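Local coordinates for AAEL008620-PA odorant-binding protein (Aedes aegypti, PDB 5V13) that binds juvenile hormone specifically in mosquito hemolymph as a member of the odorant-binding protein family, at residues B[36-41]-B[276-281]; B[89-94]-B[100-105]; B[192-197]-B[201-206]; B[221-226]-B[254-259]. All blocks are in the same frame, centred on the assembly; numbering follows the deposited sequence.

Contact 1. Residues B[36-41]-B[276-281]; sequences CLNDSS and EPWKSA. With JH3 (methyl (2E,6E)-9-[(2R)-3,3-dimethyloxiran-2-yl]-3,7-dimethylnona-2,6-dienoate), chain E.
With chi1 at -87° in Leu37 and -42° in Trp278, each residue sets CG opposite its own carbonyl carbon, and the two side chains run alongside one another, pointing opposite ways, beside the ester end of the bound juvenile hormone. The leucine leans toward residues 276-281. Its CD1 methyl lies 3.9 Å from Trp278 CZ3, oblique to the indole, and more loosely against CG of Pro277. The same methyl comes within 3.5 Å of O1 of the hormone, so this one apolar branch serves both the packing between segments and the pocket wall. Two other partners meet the indole at its edge. Near the ring plane, the ester methyl CM of the hormone sits 3.9 Å from CZ3, while Asn38 OD1 approaches CZ2 at 3.7 Å with the amide plane turned 82° from the ring. A carbonyl oxygen is at ease there, probably because the ring hydrogens are slightly positive. Pro277, which follows a cis peptide bond, lays CD over the centre of one indole face, 4.0 Å above the plane. Ala281 is small enough to leave room for the ester, its CB lying 3.9 Å from hormone O2. Glu276 holds the start of the final helix: its OE2 accepts the N-H of Ser280 at 3.0 Å, on the syn side. Asn38 lies on the solvent side and Leu37 on the buried one. Leu37 also touches Trp50 of helix 44-51 and Tyr64 of helix 59-71, and the Cys36-Cys67 disulfide ties helix 26-38 to helix 59-71.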
loop_
_atom_site.group_PDB
_atom_site.type_symbol
_atom_site.label_atom_id
_atom_site.label_comp_id
_atom_site.label_asym_id
_atom_site.label_seq_id
_atom_site.Cartn_x
_atom_site.Cartn_y
_atom_site.Cartn_z
ATOM N N CYS B 36 -8.905 -13.795 19.852
ATOM C CA CYS B 36 -9.598 -13.817 21.139
ATOM C C CYS B 36 -11.118 -13.877 20.974
ATOM O O CYS B 36 -11.808 -14.453 21.829
ATOM C CB CYS B 36 -9.188 -12.602 21.974
ATOM S SG CYS B 36 -7.441 -12.707 22.523
ATOM N N LEU B 37 -11.662 -13.298 19.899
ATOM C CA LEU B 37 -13.103 -13.418 19.651
ATOM C C LEU B 37 -13.494 -14.861 19.350
ATOM O O LEU B 37 -14.471 -15.386 19.906
ATOM C CB LEU B 37 -13.527 -12.508 18.495
ATOM C CG LEU B 37 -13.881 -11.058 18.833
ATOM C CD1 LEU B 37 -14.050 -10.229 17.558
ATOM C CD2 LEU B 37 -15.169 -11.024 19.657
ATOM N N ASN B 38 -12.743 -15.522 18.471
ATOM C CA ASN B 38 -13.108 -16.876 18.058
ATOM C C ASN B 38 -12.800 -17.906 19.136
ATOM O O ASN B 38 -13.425 -18.972 19.160
ATOM C CB ASN B 38 -12.401 -17.251 16.752
ATOM C CG ASN B 38 -12.899 -16.441 15.561
ATOM O OD1 ASN B 38 -13.974 -15.846 15.607
ATOM N ND2 ASN B 38 -12.113 -16.413 14.491
ATOM N N ASP B 39 -11.848 -17.620 20.033
ATOM C CA ASP B 39 -11.638 -18.507 21.173
ATOM C C ASP B 39 -12.729 -18.378 22.222
ATOM O O ASP B 39 -12.782 -19.204 23.135
ATOM C CB ASP B 39 -10.277 -18.252 21.830
ATOM C CG ASP B 39 -9.106 -18.707 20.957
ATOM O OD1 ASP B 39 -9.336 -19.495 20.013
ATOM O OD2 ASP B 39 -7.957 -18.277 21.214
ATOM N N SER B 40 -13.605 -17.385 22.116
ATOM C CA SER B 40 -14.653 -17.165 23.104
ATOM C C SER B 40 -15.963 -17.823 22.675
ATOM O O SER B 40 -16.352 -17.766 21.503
ATOM C CB SER B 40 -14.871 -15.667 23.318
ATOM O OG SER B 40 -15.897 -15.440 24.264
ATOM N N SER B 41 -16.652 -18.432 23.638
ATOM C CA SER B 41 -17.987 -18.969 23.424
ATOM C C SER B 41 -19.087 -17.993 23.826
ATOM O O SER B 41 -20.247 -18.398 23.932
ATOM C CB SER B 41 -18.157 -20.281 24.195
ATOM O OG SER B 41 -17.885 -20.090 25.574
ATOM N N GLU B 276 -22.570 -11.078 12.022
ATOM C CA GLU B 276 -22.055 -10.494 13.247
ATOM C C GLU B 276 -21.031 -11.425 13.882
ATOM O O GLU B 276 -21.076 -12.644 13.674
ATOM C CB GLU B 276 -23.206 -10.221 14.215
ATOM C CG GLU B 276 -24.196 -9.155 13.730
ATOM C CD GLU B 276 -23.594 -7.753 13.701
ATOM O OE1 GLU B 276 -24.319 -6.799 13.372
ATOM O OE2 GLU B 276 -22.392 -7.593 14.008
ATOM N N PRO B 277 -20.083 -10.894 14.679
ATOM C CA PRO B 277 -19.915 -9.485 15.063
ATOM C C PRO B 277 -19.174 -8.648 14.023
ATOM O O PRO B 277 -18.938 -7.467 14.266
ATOM C CB PRO B 277 -19.095 -9.577 16.351
ATOM C CG PRO B 277 -18.231 -10.787 16.139
ATOM C CD PRO B 277 -19.108 -11.763 15.363
ATOM N N TRP B 278 -18.838 -9.251 12.881
ATOM C CA TRP B 278 -17.962 -8.584 11.914
ATOM C C TRP B 278 -18.610 -7.332 11.330
ATOM O O TRP B 278 -17.944 -6.300 11.172
ATOM C CB TRP B 278 -17.564 -9.567 10.808
ATOM C CG TRP B 278 -17.239 -10.921 11.368
ATOM C CD1 TRP B 278 -17.912 -12.083 11.135
ATOM C CD2 TRP B 278 -16.200 -11.240 12.307
ATOM N NE1 TRP B 278 -17.342 -13.110 11.845
ATOM C CE2 TRP B 278 -16.294 -12.619 12.577
ATOM C CE3 TRP B 278 -15.185 -10.497 12.927
ATOM C CZ2 TRP B 278 -15.423 -13.271 13.445
ATOM C CZ3 TRP B 278 -14.326 -11.148 13.804
ATOM C CH2 TRP B 278 -14.445 -12.521 14.045
ATOM N N LYS B 279 -19.904 -7.395 11.012
ATOM C CA LYS B 279 -20.571 -6.232 10.429
ATOM C C LYS B 279 -20.584 -5.070 11.408
ATOM O O LYS B 279 -20.263 -3.930 11.045
ATOM C CB LYS B 279 -22.000 -6.588 9.998
ATOM C CG LYS B 279 -22.750 -5.395 9.419
ATOM C CD LYS B 279 -24.244 -5.482 9.655
ATOM C CE LYS B 279 -24.849 -6.605 8.841
ATOM N NZ LYS B 279 -26.152 -7.072 9.388
ATOM N N SER B 280 -20.950 -5.339 12.664
ATOM C CA SER B 280 -20.961 -4.273 13.657
ATOM C C SER B 280 -19.570 -3.707 13.878
ATOM O O SER B 280 -19.424 -2.510 14.148
ATOM C CB SER B 280 -21.534 -4.775 14.977
ATOM O OG SER B 280 -22.940 -4.871 14.876
ATOM N N ALA B 281 -18.546 -4.554 13.793
ATOM C CA ALA B 281 -17.184 -4.093 14.031
ATOM C C ALA B 281 -16.773 -3.068 12.984
ATOM O O ALA B 281 -16.181 -2.028 13.310
ATOM C CB ALA B 281 -16.215 -5.275 14.012
HETATM C C1 JH3 E . -12.632 -6.288 16.452
HETATM O O2 JH3 E . -12.708 -5.298 15.747
HETATM O O1 JH3 E . -12.696 -7.578 15.813
HETATM C CM JH3 E . -12.761 -7.632 14.386
HETATM C C2 JH3 E . -12.457 -6.260 17.916
HETATM C C3 JH3 E . -12.396 -5.184 18.705
HETATM C "C3'" JH3 E . -12.510 -3.769 18.210
HETATM C C4 JH3 E . -12.185 -5.442 20.178
HETATM C C5 JH3 E . -11.161 -4.448 20.716
HETATM C C6 JH3 E . -10.604 -4.962 22.025
HETATM C C7 JH3 E . -11.075 -4.578 23.221
HETATM C "C7'" JH3 E . -12.235 -3.624 23.325
HETATM C C8 JH3 E . -10.428 -5.156 24.470
HETATM C C9 JH3 E . -9.753 -4.074 25.330
HETATM C CA JH3 E . -8.818 -3.179 24.522
HETATM O O3 JH3 E . -8.048 -2.270 25.340
HETATM C CB JH3 E . -7.327 -3.375 24.792
HETATM C "CB'" JH3 E . -6.461 -3.106 23.557
HETATM C CC JH3 E . -6.866 -4.371 25.845
#

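Contact 2. Residues B[89-94]-B[100-105]; sequences LQAESF and EQLQAL
Ala91 and Leu102 meet across a helical hairpin, in which helices 84-94 and 99-113 run antiparallel within the mainly helical PBP/GOBP fold. The axes of the two short segments are 10.2 Å apart and their directions differ by 164°. Apolar contact does nearly all the work. Ala91 offers a single methyl and lets the opposing leucines come close: its CB lies 3.9 Å from Leu105 CD2, one helical turn on from Leu102. Both leucines point toward helix 84-94 and hold CG opposite their own backbone N (chi1 177° in Leu102), which carries the branched ends across the gap to the alanine.

Polar contributions are slight and peripheral. Glu92 flanks the apolar line, and its carboxylate forms a long, weak ion pair with Lys106 on the other arm of the hairpin; a charged residue fits this more open edge. On the inner side, Ala91 and Leu105 both rest on Met143 of helix 137-143, and the side chain of Leu105 is about 10 Å from the hormone.

The closest approach belongs to the CD1 methyl of Leu102, which sits 3.5 Å from Ala91 CB and also lies 3.8 Å from the carbonyl O of Ala91.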
loop_
_atom_site.group_PDB
_atom_site.type_symbol
_atom_site.label_atom_id
_atom_site.label_comp_id
_atom_site.label_asym_id
_atom_site.label_seq_id
_atom_site.Cartn_x
_atom_site.Cartn_y
_atom_site.Cartn_z
ATOM N N LEU B 89 4.158 4.029 25.050
ATOM C CA LEU B 89 4.859 3.911 23.779
ATOM C C LEU B 89 3.872 3.778 22.627
ATOM O O LEU B 89 4.091 4.335 21.544
ATOM C CB LEU B 89 5.840 2.733 23.828
ATOM C CG LEU B 89 6.948 2.717 22.769
ATOM C CD1 LEU B 89 8.003 3.828 23.001
ATOM C CD2 LEU B 89 7.592 1.332 22.675
ATOM N N GLN B 90 2.756 3.072 22.853
ATOM C CA GLN B 90 1.721 2.974 21.828
ATOM C C GLN B 90 1.111 4.335 21.524
ATOM O O GLN B 90 0.879 4.672 20.355
ATOM C CB GLN B 90 0.619 2.005 22.266
ATOM C CG GLN B 90 -0.384 1.641 21.162
ATOM C CD GLN B 90 0.166 0.580 20.211
ATOM O OE1 GLN B 90 1.063 -0.179 20.567
ATOM N NE2 GLN B 90 -0.366 0.534 18.986
ATOM N N ALA B 91 0.826 5.123 22.561
ATOM C CA ALA B 91 0.231 6.436 22.340
ATOM C C ALA B 91 1.195 7.366 21.614
ATOM O O ALA B 91 0.787 8.125 20.728
ATOM C CB ALA B 91 -0.201 7.051 23.667
ATOM N N GLU B 92 2.477 7.313 21.967
ATOM C CA GLU B 92 3.452 8.171 21.295
ATOM C C GLU B 92 3.558 7.860 19.806
ATOM O O GLU B 92 3.792 8.764 18.995
ATOM C CB GLU B 92 4.812 8.032 21.977
ATOM C CG GLU B 92 4.840 8.633 23.375
ATOM C CD GLU B 92 6.156 8.397 24.119
ATOM O OE1 GLU B 92 6.396 9.083 25.142
ATOM O OE2 GLU B 92 6.937 7.515 23.704
ATOM N N SER B 93 3.378 6.597 19.425
ATOM C CA SER B 93 3.501 6.220 18.025
ATOM C C SER B 93 2.234 6.503 17.228
ATOM O O SER B 93 2.322 6.851 16.044
ATOM C CB SER B 93 3.870 4.737 17.906
ATOM O OG SER B 93 3.870 4.329 16.545
ATOM N N PHE B 94 1.052 6.349 17.836
ATOM C CA PHE B 94 -0.183 6.272 17.058
ATOM C C PHE B 94 -1.317 7.196 17.493
ATOM O O PHE B 94 -2.403 7.110 16.910
ATOM C CB PHE B 94 -0.730 4.836 17.046
ATOM C CG PHE B 94 0.103 3.862 16.231
ATOM C CD1 PHE B 94 0.264 4.035 14.862
ATOM C CD2 PHE B 94 0.706 2.771 16.835
ATOM C CE1 PHE B 94 1.040 3.150 14.116
ATOM C CE2 PHE B 94 1.463 1.869 16.100
ATOM C CZ PHE B 94 1.631 2.060 14.730
ATOM N N GLU B 100 -3.232 17.381 24.521
ATOM C CA GLU B 100 -3.581 17.383 25.937
ATOM C C GLU B 100 -3.987 15.989 26.413
ATOM O O GLU B 100 -3.616 15.574 27.521
ATOM C CB GLU B 100 -4.688 18.404 26.191
ATOM C CG GLU B 100 -5.067 18.555 27.648
ATOM C CD GLU B 100 -5.858 19.818 27.898
ATOM O OE1 GLU B 100 -5.649 20.451 28.955
ATOM O OE2 GLU B 100 -6.679 20.185 27.029
ATOM N N GLN B 101 -4.731 15.244 25.588
ATOM C CA GLN B 101 -5.106 13.877 25.957
ATOM C C GLN B 101 -3.914 12.930 25.913
ATOM O O GLN B 101 -3.853 11.970 26.694
ATOM C CB GLN B 101 -6.223 13.361 25.047
ATOM C CG GLN B 101 -7.593 13.931 25.386
ATOM C CD GLN B 101 -7.870 13.913 26.883
ATOM O OE1 GLN B 101 -7.994 12.846 27.494
ATOM N NE2 GLN B 101 -7.955 15.098 27.485
ATOM N N LEU B 102 -2.959 13.176 25.013
ATOM C CA LEU B 102 -1.740 12.375 25.010
ATOM C C LEU B 102 -0.975 12.553 26.318
ATOM O O LEU B 102 -0.533 11.575 26.932
ATOM C CB LEU B 102 -0.870 12.758 23.815
ATOM C CG LEU B 102 0.492 12.067 23.706
ATOM C CD1 LEU B 102 0.319 10.549 23.664
ATOM C CD2 LEU B 102 1.227 12.579 22.464
ATOM N N GLN B 103 -0.818 13.802 26.764
ATOM C CA GLN B 103 -0.090 14.055 28.004
ATOM C C GLN B 103 -0.839 13.493 29.208
ATOM O O GLN B 103 -0.216 13.014 30.166
ATOM C CB GLN B 103 0.156 15.554 28.179
ATOM C CG GLN B 103 1.047 15.898 29.367
ATOM C CD GLN B 103 2.417 15.248 29.276
ATOM O OE1 GLN B 103 3.008 15.160 28.196
ATOM N NE2 GLN B 103 2.926 14.788 30.407
ATOM N N ALA B 104 -2.174 13.547 29.182
ATOM C CA ALA B 104 -2.945 12.965 30.281
ATOM C C ALA B 104 -2.699 11.464 30.390
ATOM O O ALA B 104 -2.496 10.937 31.492
ATOM C CB ALA B 104 -4.437 13.253 30.095
ATOM N N LEU B 105 -2.706 10.759 29.260
ATOM C CA LEU B 105 -2.404 9.331 29.295
ATOM C C LEU B 105 -1.002 9.082 29.846
ATOM O O LEU B 105 -0.814 8.223 30.715
ATOM C CB LEU B 105 -2.576 8.725 27.901
ATOM C CG LEU B 105 -2.464 7.192 27.799
ATOM C CD1 LEU B 105 -3.401 6.622 26.735
ATOM C CD2 LEU B 105 -1.032 6.771 27.516
#

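Contact 3. Residues B[192-197]-B[201-206]; sequences FLDCVF and RWITEE
Phe197 and Trp202 set their rings side by side, planes only 28° apart but slid so far that they barely overlap, with centroids 5.3 Å from each other. The touching is done by the CD1-CE1 side of the phenyl ring, where CE1 comes 3.5 Å from Trp202 CE3 on the benzo part of the indole. Ile203 takes the other side of the phenylalanine. With CG1 opposite its carbonyl carbon (chi1 -69°), the isoleucine stretches CD1 to 3.9 Å from Phe197 CB, and this methyl lies near the plane of the phenyl ring, at its edge. The flat aromatic is therefore flanked by a second flat group and by a slender aliphatic chain.

What folds the chain back to bring these groups together is the C-cap turn of helix 190-199. Arg201, with positive phi, is its first non-helical residue, and the carbonyl of Phe197 receives two N-H groups. Ile203 N gives the straighter bond, 3.2 Å to Phe197 O at 170°, arriving from well above the carbonyl plane; Trp202 N, 2.8 Å from the same oxygen, makes a weak, bent one. Asp194 brings OD1, salt-bridged to Arg198, within 4.3 Å of Ile203 CD1. Trp202 is buried, and its NE1 is satisfied by Asp217. The Arg201 side chain leaves the backbone away from residues 192-197; its guanidinium pairs with Glu27 and makes a cation-pi contact with Tyr31.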
loop_
_atom_site.group_PDB
_atom_site.type_symbol
_atom_site.label_atom_id
_atom_site.label_comp_id
_atom_site.label_asym_id
_atom_site.label_seq_id
_atom_site.Cartn_x
_atom_site.Cartn_y
_atom_site.Cartn_z
ATOM N N PHE B 192 14.300 -15.791 7.014
ATOM C CA PHE B 192 13.001 -16.031 6.390
ATOM C C PHE B 192 12.155 -16.970 7.238
ATOM O O PHE B 192 10.983 -16.682 7.510
ATOM C CB PHE B 192 13.187 -16.593 4.978
ATOM C CG PHE B 192 11.946 -17.209 4.395
ATOM C CD1 PHE B 192 10.926 -16.413 3.885
ATOM C CD2 PHE B 192 11.804 -18.588 4.330
ATOM C CE1 PHE B 192 9.785 -16.979 3.335
ATOM C CE2 PHE B 192 10.668 -19.164 3.781
ATOM C CZ PHE B 192 9.649 -18.361 3.288
ATOM N N LEU B 193 12.741 -18.086 7.686
ATOM C CA LEU B 193 12.011 -19.021 8.548
ATOM C C LEU B 193 11.505 -18.329 9.807
ATOM O O LEU B 193 10.354 -18.525 10.221
ATOM C CB LEU B 193 12.902 -20.213 8.911
ATOM C CG LEU B 193 13.317 -21.090 7.723
ATOM C CD1 LEU B 193 14.396 -22.100 8.118
ATOM C CD2 LEU B 193 12.093 -21.785 7.118
ATOM N N ASP B 194 12.357 -17.524 10.441
ATOM C CA ASP B 194 11.946 -16.826 11.654
ATOM C C ASP B 194 10.760 -15.909 11.385
ATOM O O ASP B 194 9.797 -15.876 12.166
ATOM C CB ASP B 194 13.128 -16.038 12.222
ATOM C CG ASP B 194 12.846 -15.473 13.601
ATOM O OD1 ASP B 194 12.623 -16.269 14.536
ATOM O OD2 ASP B 194 12.845 -14.234 13.744
ATOM N N CYS B 195 10.805 -15.172 10.269
ATOM C CA CYS B 195 9.696 -14.290 9.906
ATOM C C CYS B 195 8.399 -15.074 9.736
ATOM O O CYS B 195 7.347 -14.672 10.247
ATOM C CB CYS B 195 10.032 -13.524 8.621
ATOM S SG CYS B 195 8.694 -12.433 7.980
ATOM N N VAL B 196 8.457 -16.202 9.019
ATOM C CA VAL B 196 7.244 -16.968 8.738
ATOM C C VAL B 196 6.686 -17.566 10.023
ATOM O O VAL B 196 5.491 -17.451 10.313
ATOM C CB VAL B 196 7.518 -18.067 7.696
ATOM C CG1 VAL B 196 6.287 -18.975 7.559
ATOM C CG2 VAL B 196 7.861 -17.461 6.346
ATOM N N PHE B 197 7.545 -18.219 10.805
ATOM C CA PHE B 197 7.086 -18.900 12.013
ATOM C C PHE B 197 6.528 -17.916 13.034
ATOM O O PHE B 197 5.556 -18.224 13.731
ATOM C CB PHE B 197 8.226 -19.710 12.619
ATOM C CG PHE B 197 8.587 -20.951 11.829
ATOM C CD1 PHE B 197 7.751 -21.430 10.826
ATOM C CD2 PHE B 197 9.761 -21.626 12.088
ATOM C CE1 PHE B 197 8.076 -22.577 10.111
ATOM C CE2 PHE B 197 10.100 -22.775 11.369
ATOM C CZ PHE B 197 9.255 -23.242 10.379
ATOM N N ARG B 201 2.726 -17.515 14.409
ATOM C CA ARG B 201 2.775 -17.750 15.860
ATOM C C ARG B 201 3.171 -19.187 16.204
ATOM O O ARG B 201 2.831 -19.696 17.282
ATOM C CB ARG B 201 1.454 -17.372 16.544
ATOM C CG ARG B 201 1.294 -15.863 16.845
ATOM C CD ARG B 201 1.150 -15.012 15.559
ATOM N NE ARG B 201 0.820 -13.604 15.839
ATOM C CZ ARG B 201 0.662 -12.661 14.906
ATOM N NH1 ARG B 201 0.795 -12.957 13.606
ATOM N NH2 ARG B 201 0.360 -11.415 15.270
ATOM N N TRP B 202 3.909 -19.852 15.303
ATOM C CA TRP B 202 4.586 -21.097 15.671
ATOM C C TRP B 202 5.760 -20.824 16.606
ATOM O O TRP B 202 6.098 -21.663 17.448
ATOM C CB TRP B 202 5.089 -21.839 14.429
ATOM C CG TRP B 202 4.035 -22.427 13.559
ATOM C CD1 TRP B 202 2.692 -22.255 13.667
ATOM C CD2 TRP B 202 4.240 -23.316 12.451
ATOM N NE1 TRP B 202 2.045 -22.958 12.685
ATOM C CE2 TRP B 202 2.970 -23.629 11.930
ATOM C CE3 TRP B 202 5.374 -23.870 11.847
ATOM C CZ2 TRP B 202 2.796 -24.471 10.834
ATOM C CZ3 TRP B 202 5.200 -24.715 10.748
ATOM C CH2 TRP B 202 3.922 -25.011 10.262
ATOM N N ILE B 203 6.397 -19.667 16.457
ATOM C CA ILE B 203 7.384 -19.155 17.403
ATOM C C ILE B 203 6.801 -17.894 18.020
ATOM O O ILE B 203 6.353 -16.997 17.295
ATOM C CB ILE B 203 8.734 -18.868 16.723
ATOM C CG1 ILE B 203 9.392 -20.183 16.300
ATOM C CG2 ILE B 203 9.660 -18.064 17.667
ATOM C CD1 ILE B 203 10.725 -20.007 15.582
ATOM N N THR B 204 6.782 -17.838 19.352
ATOM C CA THR B 204 6.114 -16.739 20.026
ATOM C C THR B 204 6.984 -15.495 19.991
ATOM O O THR B 204 8.164 -15.531 19.618
ATOM C CB THR B 204 5.797 -17.104 21.475
ATOM O OG1 THR B 204 7.016 -17.133 22.225
ATOM C CG2 THR B 204 5.136 -18.476 21.552
ATOM N N GLU B 205 6.388 -14.373 20.394
ATOM C CA GLU B 205 7.148 -13.134 20.427
ATOM C C GLU B 205 8.372 -13.258 21.328
ATOM O O GLU B 205 9.400 -12.625 21.061
ATOM C CB GLU B 205 6.254 -11.983 20.881
ATOM C CG GLU B 205 6.951 -10.626 20.886
ATOM C CD GLU B 205 5.967 -9.467 20.967
ATOM O OE1 GLU B 205 4.775 -9.694 20.648
ATOM O OE2 GLU B 205 6.391 -8.345 21.349
ATOM N N GLU B 206 8.287 -14.079 22.382
ATOM C CA GLU B 206 9.402 -14.325 23.291
ATOM C C GLU B 206 10.390 -15.355 22.753
ATOM O O GLU B 206 11.391 -15.637 23.420
ATOM C CB GLU B 206 8.888 -14.791 24.663
ATOM C CG GLU B 206 8.016 -13.768 25.390
ATOM C CD GLU B 206 6.596 -13.661 24.831
ATOM O OE1 GLU B 206 6.013 -14.696 24.440
ATOM O OE2 GLU B 206 6.063 -12.529 24.792
#

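Contact 4. Residues B[221-226]-B[254-259]; sequences AGKGAA and LVAVIR
Ala221 and Lys223 both close on Val257, and the tight part of the contact is gathered on one methyl of that valine. CG2 of Val257 lies 3.9 Å from Ala221 CB and 3.9 Å from Lys223 CG, wedged between the end of one helix and the loop that follows it. The small Ala221 suits the close spacing here, its CA 5.6 Å from the CA of Val257.

The outer side is looser. Lys223 turns CG opposite its carbonyl carbon (chi1 -54°) and bends again at chi2 (-65°), so that its aliphatic part runs past Val257 and reaches Ala256, with CE 4.0 Å from Ala256 CB. A long chain suits this outer edge, since its methylenes cover the helix while the residue remains partly exposed. Gly222, exposed, ends helix 211-220 in a Schellman motif; its positive phi would press a CB against the carbonyl O of Ala221, which explains the glycine.

Inward, Val257 also packs on Asp217 and Tyr218 of helix 211-220 and on Trp202 of the loop before it. The contact thus seats the C-terminal end of helix 211-220 and its following turn on the side of helix 251-264.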
loop_
_atom_site.group_PDB
_atom_site.type_symbol
_atom_site.label_atom_id
_atom_site.label_comp_id
_atom_site.label_asym_id
_atom_site.label_seq_id
_atom_site.Cartn_x
_atom_site.Cartn_y
_atom_site.Cartn_z
ATOM N N ALA B 221 -4.716 -28.956 8.152
ATOM C CA ALA B 221 -4.251 -29.345 6.826
ATOM C C ALA B 221 -4.459 -30.825 6.533
ATOM O O ALA B 221 -4.187 -31.263 5.406
ATOM C CB ALA B 221 -2.770 -28.997 6.669
ATOM N N GLY B 222 -4.927 -31.599 7.509
ATOM C CA GLY B 222 -5.073 -33.031 7.332
ATOM C C GLY B 222 -3.798 -33.821 7.517
ATOM O O GLY B 222 -3.707 -34.954 7.031
ATOM N N LYS B 223 -2.805 -33.255 8.206
ATOM C CA LYS B 223 -1.512 -33.894 8.413
ATOM C C LYS B 223 -1.249 -34.208 9.880
ATOM O O LYS B 223 -0.092 -34.392 10.272
ATOM C CB LYS B 223 -0.392 -33.011 7.867
ATOM C CG LYS B 223 -0.574 -32.592 6.429
ATOM C CD LYS B 223 -0.517 -33.792 5.501
ATOM C CE LYS B 223 -0.803 -33.388 4.072
ATOM N NZ LYS B 223 -0.968 -34.580 3.189
ATOM N N GLY B 224 -2.291 -34.256 10.704
ATOM C CA GLY B 224 -2.118 -34.612 12.097
ATOM C C GLY B 224 -2.031 -36.111 12.301
ATOM O O GLY B 224 -3.057 -36.777 12.474
ATOM N N ALA B 225 -0.817 -36.654 12.282
ATOM C CA ALA B 225 -0.583 -38.085 12.413
ATOM C C ALA B 225 0.120 -38.395 13.731
ATOM O O ALA B 225 0.649 -37.511 14.412
ATOM C CB ALA B 225 0.237 -38.615 11.230
ATOM N N ALA B 226 0.117 -39.683 14.088
ATOM C CA ALA B 226 0.742 -40.109 15.338
ATOM C C ALA B 226 2.258 -39.939 15.294
ATOM O O ALA B 226 2.877 -39.595 16.309
ATOM C CB ALA B 226 0.369 -41.561 15.645
ATOM N N LEU B 254 5.233 -30.887 5.654
ATOM C CA LEU B 254 5.543 -29.546 6.146
ATOM C C LEU B 254 5.232 -28.482 5.097
ATOM O O LEU B 254 4.673 -27.430 5.423
ATOM C CB LEU B 254 7.005 -29.456 6.583
ATOM C CG LEU B 254 7.486 -28.066 7.006
ATOM C CD1 LEU B 254 6.619 -27.509 8.148
ATOM C CD2 LEU B 254 8.967 -28.122 7.410
ATOM N N VAL B 255 5.577 -28.734 3.830
ATOM C CA VAL B 255 5.238 -27.762 2.791
ATOM C C VAL B 255 3.728 -27.593 2.703
ATOM O O VAL B 255 3.215 -26.468 2.614
ATOM C CB VAL B 255 5.844 -28.173 1.437
ATOM C CG1 VAL B 255 5.275 -27.311 0.320
ATOM C CG2 VAL B 255 7.359 -28.017 1.459
ATOM N N ALA B 256 2.991 -28.704 2.764
ATOM C CA ALA B 256 1.535 -28.642 2.671
ATOM C C ALA B 256 0.940 -27.813 3.801
ATOM O O ALA B 256 0.049 -26.985 3.568
ATOM C CB ALA B 256 0.951 -30.055 2.677
ATOM N N VAL B 257 1.420 -28.015 5.034
ATOM C CA VAL B 257 0.873 -27.284 6.171
ATOM C C VAL B 257 1.158 -25.794 6.039
ATOM O O VAL B 257 0.270 -24.962 6.258
ATOM C CB VAL B 257 1.419 -27.840 7.501
ATOM C CG1 VAL B 257 0.976 -26.948 8.660
ATOM C CG2 VAL B 257 0.968 -29.284 7.727
ATOM N N ILE B 258 2.401 -25.433 5.688
ATOM C CA ILE B 258 2.757 -24.027 5.528
ATOM C C ILE B 258 1.880 -23.370 4.469
ATOM O O ILE B 258 1.402 -22.242 4.650
ATOM C CB ILE B 258 4.257 -23.890 5.189
ATOM C CG1 ILE B 258 5.108 -24.291 6.402
ATOM C CG2 ILE B 258 4.590 -22.465 4.716
ATOM C CD1 ILE B 258 6.619 -24.284 6.143
ATOM N N ARG B 259 1.652 -24.063 3.354
ATOM C CA ARG B 259 0.808 -23.521 2.293
ATOM C C ARG B 259 -0.619 -23.320 2.780
ATOM O O ARG B 259 -1.232 -22.281 2.516
ATOM C CB ARG B 259 0.820 -24.448 1.078
ATOM C CG ARG B 259 1.808 -24.054 -0.015
ATOM C CD ARG B 259 1.518 -24.757 -1.359
ATOM N NE ARG B 259 0.362 -24.197 -2.066
ATOM C CZ ARG B 259 0.408 -23.145 -2.888
ATOM N NH1 ARG B 259 1.558 -22.518 -3.118
ATOM N NH2 ARG B 259 -0.705 -22.714 -3.477
#

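In the fold
Contact 1 alone of the four holds residues of the juvenile hormone pocket, and it brings the chain's last helix back to its first. The other three all fall, in sequence, between its two segments. Contact 2 has its centre 28 Å from that of contact 1, with nearest atoms about 15 Å apart. Contacts 3 and 4 lie on the same side of the chain's centre, with centres 17 Å apart, and they touch each other: Trp202 CZ2 packs 3.8 Å from Val257 CG1, so one indole links the two contacts. Contacts 2 and 4 are on opposite sides of the chain's centre, 44 Å between centres. Arg201 of contact 3 has its side chain about 14 Å from the hormone.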